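Local coordinates for protein cystathionine gamma-synthase (Xanthomonas oryzae pv. oryzae KACC 10331, PDB 6LD9) that probably catalyses the pyridoxal-phosphate-dependent formation of cystathionine in the methionine biosynthesis pathway, at residues 114-119 and 354-359. The protein carries 2 engineered substitutions. Sequence-based numbering, arbitrary orientation.
With E9U ((2~{S})-4-[(2~{R})-2-azanyl-3-oxidanyl-3-oxidanylidene-propyl]sulfanyl-2-[(~{E})-[2-methyl-3-oxidanyl-5-(phosphonooxymethyl)pyridin-4-yl]methylideneamino]butanoic acid), chain G.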
loop_
_atom_site.group_PDB
_atom_site.type_symbol
_atom_site.label_atom_id
_atom_site.label_comp_id
_atom_site.label_asym_id
_atom_site.label_seq_id
_atom_site.Cartn_x
_atom_site.Cartn_y
_atom_site.Cartn_z
ATOM N N GLY C 114 11.789 -25.636 8.946
ATOM C CA GLY C 114 10.392 -25.281 9.192
ATOM C C GLY C 114 9.436 -26.386 8.793
ATOM O O GLY C 114 8.448 -26.636 9.534
ATOM N N SER C 115 9.654 -27.017 7.653
ATOM C CA SER C 115 8.826 -28.181 7.234
ATOM C C SER C 115 8.946 -29.312 8.274
ATOM O O SER C 115 7.920 -29.863 8.710
ATOM C CB SER C 115 9.240 -28.644 5.887
ATOM O OG SER C 115 9.254 -27.589 4.924
ATOM N N TRP C 116 10.174 -29.637 8.664
ATOM C CA TRP C 116 10.510 -30.649 9.693
ATOM C C TRP C 116 9.727 -30.283 10.964
ATOM O O TRP C 116 9.027 -31.149 11.505
ATOM C CB TRP C 116 12.049 -30.704 9.866
ATOM C CG TRP C 116 12.504 -31.709 10.866
ATOM C CD1 TRP C 116 12.964 -32.964 10.584
ATOM C CD2 TRP C 116 12.503 -31.574 12.304
ATOM N NE1 TRP C 116 13.255 -33.616 11.746
ATOM C CE2 TRP C 116 12.957 -32.810 12.821
ATOM C CE3 TRP C 116 12.141 -30.556 13.211
ATOM C CZ2 TRP C 116 13.056 -33.051 14.197
ATOM C CZ3 TRP C 116 12.200 -30.807 14.574
ATOM C CH2 TRP C 116 12.672 -32.032 15.055
ATOM N N ARG C 117 9.780 -29.021 11.410
ATOM C CA ARG C 117 9.118 -28.603 12.679
ATOM C C ARG C 117 7.639 -28.993 12.606
ATOM O O ARG C 117 7.138 -29.631 13.529
ATOM C CB ARG C 117 9.304 -27.109 12.928
ATOM C CG ARG C 117 8.542 -26.536 14.120
ATOM C CD ARG C 117 8.948 -25.068 14.358
ATOM N NE ARG C 117 8.688 -24.322 13.109
ATOM C CZ ARG C 117 9.335 -23.271 12.654
ATOM N NH1 ARG C 117 10.322 -22.716 13.301
ATOM N NH2 ARG C 117 8.962 -22.756 11.517
ATOM N N LEU C 118 6.995 -28.655 11.502
ATOM C CA LEU C 118 5.553 -28.852 11.314
ATOM C C LEU C 118 5.241 -30.347 11.191
ATOM O O LEU C 118 4.257 -30.772 11.777
ATOM C CB LEU C 118 5.097 -28.091 10.064
ATOM C CG LEU C 118 3.589 -28.223 9.832
ATOM C CD1 LEU C 118 2.802 -27.512 10.941
ATOM C CD2 LEU C 118 3.179 -27.686 8.497
ATOM N N PHE C 119 5.969 -31.094 10.355
ATOM C CA PHE C 119 5.789 -32.559 10.223
ATOM C C PHE C 119 5.896 -33.178 11.614
ATOM O O PHE C 119 4.994 -33.934 11.953
ATOM C CB PHE C 119 6.786 -33.195 9.248
ATOM C CG PHE C 119 6.824 -32.604 7.855
ATOM C CD1 PHE C 119 5.665 -32.178 7.223
ATOM C CD2 PHE C 119 8.041 -32.451 7.192
ATOM C CE1 PHE C 119 5.693 -31.615 5.964
ATOM C CE2 PHE C 119 8.074 -31.890 5.924
ATOM C CZ PHE C 119 6.894 -31.483 5.317
ATOM N N ALA C 354 17.534 -23.959 12.920
ATOM C CA ALA C 354 17.635 -23.953 14.406
ATOM C C ALA C 354 16.405 -24.651 15.030
ATOM O O ALA C 354 16.567 -25.344 16.035
ATOM C CB ALA C 354 17.832 -22.557 14.907
ATOM N N ALA C 355 15.274 -24.654 14.331
ATOM C CA ALA C 355 14.031 -25.383 14.686
ATOM C C ALA C 355 14.276 -26.907 14.736
ATOM O O ALA C 355 13.522 -27.595 15.415
ATOM C CB ALA C 355 12.970 -25.035 13.669
ATOM N N MET C 356 15.273 -27.436 14.026
ATOM C CA MET C 356 15.560 -28.895 14.011
ATOM C C MET C 356 16.345 -29.229 15.287
ATOM O O MET C 356 16.962 -28.327 15.871
ATOM C CB MET C 356 16.368 -29.333 12.769
ATOM C CG MET C 356 15.628 -29.246 11.449
ATOM S SD MET C 356 16.612 -29.459 9.895
ATOM C CE MET C 356 16.530 -31.237 9.668
ATOM N N THR C 357 16.331 -30.488 15.702
ATOM C CA THR C 357 17.207 -31.042 16.782
ATOM C C THR C 357 18.630 -31.235 16.242
ATOM O O THR C 357 18.754 -31.290 15.012
ATOM C CB THR C 357 16.632 -32.371 17.295
ATOM O OG1 THR C 357 16.591 -33.281 16.168
ATOM C CG2 THR C 357 15.300 -32.133 17.983
ATOM N N ALA C 358 19.656 -31.308 17.100
ATOM C CA ALA C 358 21.041 -31.540 16.618
ATOM C C ALA C 358 21.105 -32.930 15.910
ATOM O O ALA C 358 21.868 -33.042 14.904
ATOM C CB ALA C 358 22.083 -31.298 17.714
ATOM N N GLU C 359 20.236 -33.894 16.268
ATOM C CA GLU C 359 20.255 -35.253 15.649
ATOM C C GLU C 359 19.615 -35.190 14.241
ATOM O O GLU C 359 20.135 -35.912 13.315
ATOM C CB GLU C 359 19.739 -36.388 16.560
ATOM C CG GLU C 359 18.510 -36.047 17.387
ATOM C CD GLU C 359 18.542 -35.271 18.738
ATOM O OE1 GLU C 359 17.585 -35.558 19.541
ATOM O OE2 GLU C 359 19.414 -34.313 19.002
HETATM N N1 E9U G . 9.819 -24.266 1.726
HETATM C C2 E9U G . 11.171 -24.000 1.630
HETATM C C3 E9U G . 11.802 -22.905 2.364
HETATM N N E9U G . 12.863 -20.816 3.978
HETATM C CA E9U G . 13.514 -19.678 4.671
HETATM C C E9U G . 14.994 -19.906 4.554
HETATM O O E9U G . 15.404 -21.105 4.388
HETATM C CB E9U G . 12.985 -19.624 6.107
HETATM C CG E9U G . 13.819 -18.867 7.054
HETATM S SD E9U G . 13.803 -19.533 8.692
HETATM C CE E9U G . 12.375 -19.006 9.618
HETATM C CZ E9U G . 12.148 -18.687 11.126
HETATM C CH E9U G . 11.275 -19.739 11.714
HETATM N NH E9U G . 13.207 -18.204 12.026
HETATM C C2A E9U G . 12.041 -24.831 0.712
HETATM C C4 E9U G . 10.964 -22.104 3.229
HETATM C C4A E9U G . 11.581 -21.015 4.004
HETATM C C5 E9U G . 9.529 -22.455 3.237
HETATM C C5A E9U G . 8.533 -21.714 4.042
HETATM C C6 E9U G . 9.037 -23.531 2.466
HETATM O O1P E9U G . 8.842 -18.713 5.086
HETATM O O2P E9U G . 7.185 -18.308 3.210
HETATM O O3 E9U G . 13.105 -22.677 2.304
HETATM O O3P E9U G . 6.490 -19.669 5.147
HETATM O O4P E9U G . 8.084 -20.532 3.365
HETATM O OT E9U G . 15.788 -18.917 4.687
HETATM O OX1 E9U G . 11.346 -20.090 12.868
HETATM O OX2 E9U G . 10.403 -20.240 11.020
HETATM P P E9U G . 7.650 -19.223 4.293
#
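The indole of W116 carries the backbone and side chain of M356 over one face, a Met-aromatic and CH-pi contact by which helix 113-124 of the large domain meets the loop leading into helix 358-364 in this fold of the pyridoxal-phosphate-dependent trans-sulfuration enzymes. M356 CA stands 4.2 Å from the centroid of the six-membered ring, 24° off its normal, while M356 CG lies 3.8 Å above the plane, beyond the rim at the CG-CD2 bond, 4.0 Å from W116 CD2. The sulfur comes in obliquely, SD 5.2 Å from the centroid of the five-membered ring. Its chain bends at chi3 (89°), which brings CE to the pyrrole side of the indole near CD1. W116 reaches across to the loop because its CG is anti to the backbone N (chi1 -179°). At the far corner of the benzo ring, T357 CG2 approaches CH2 at 3.9 Å, and A355 O touches CZ3 from an oblique direction. T357 is also the N-cap of helix 358-364, its OG1 hydrogen-bonded to A360 N.

One residue further along the helix, the guanidinium of R117 grips the carboxylate of the cystathionine moiety of E9U end-on, through its two terminal nitrogens, with the carboxylate carbon CH lying in its plane. NH2 donates to OX2 and NH1 to OX1, a two-pronged grip that fixes the rotation of the carboxylate. R59 of the second subunit brings another positive charge near this anion site. Beside the grip, A355 CB lies 3.5 Å from R117 NH1, so the loop's methyl group flanks the very nitrogen that binds OX1.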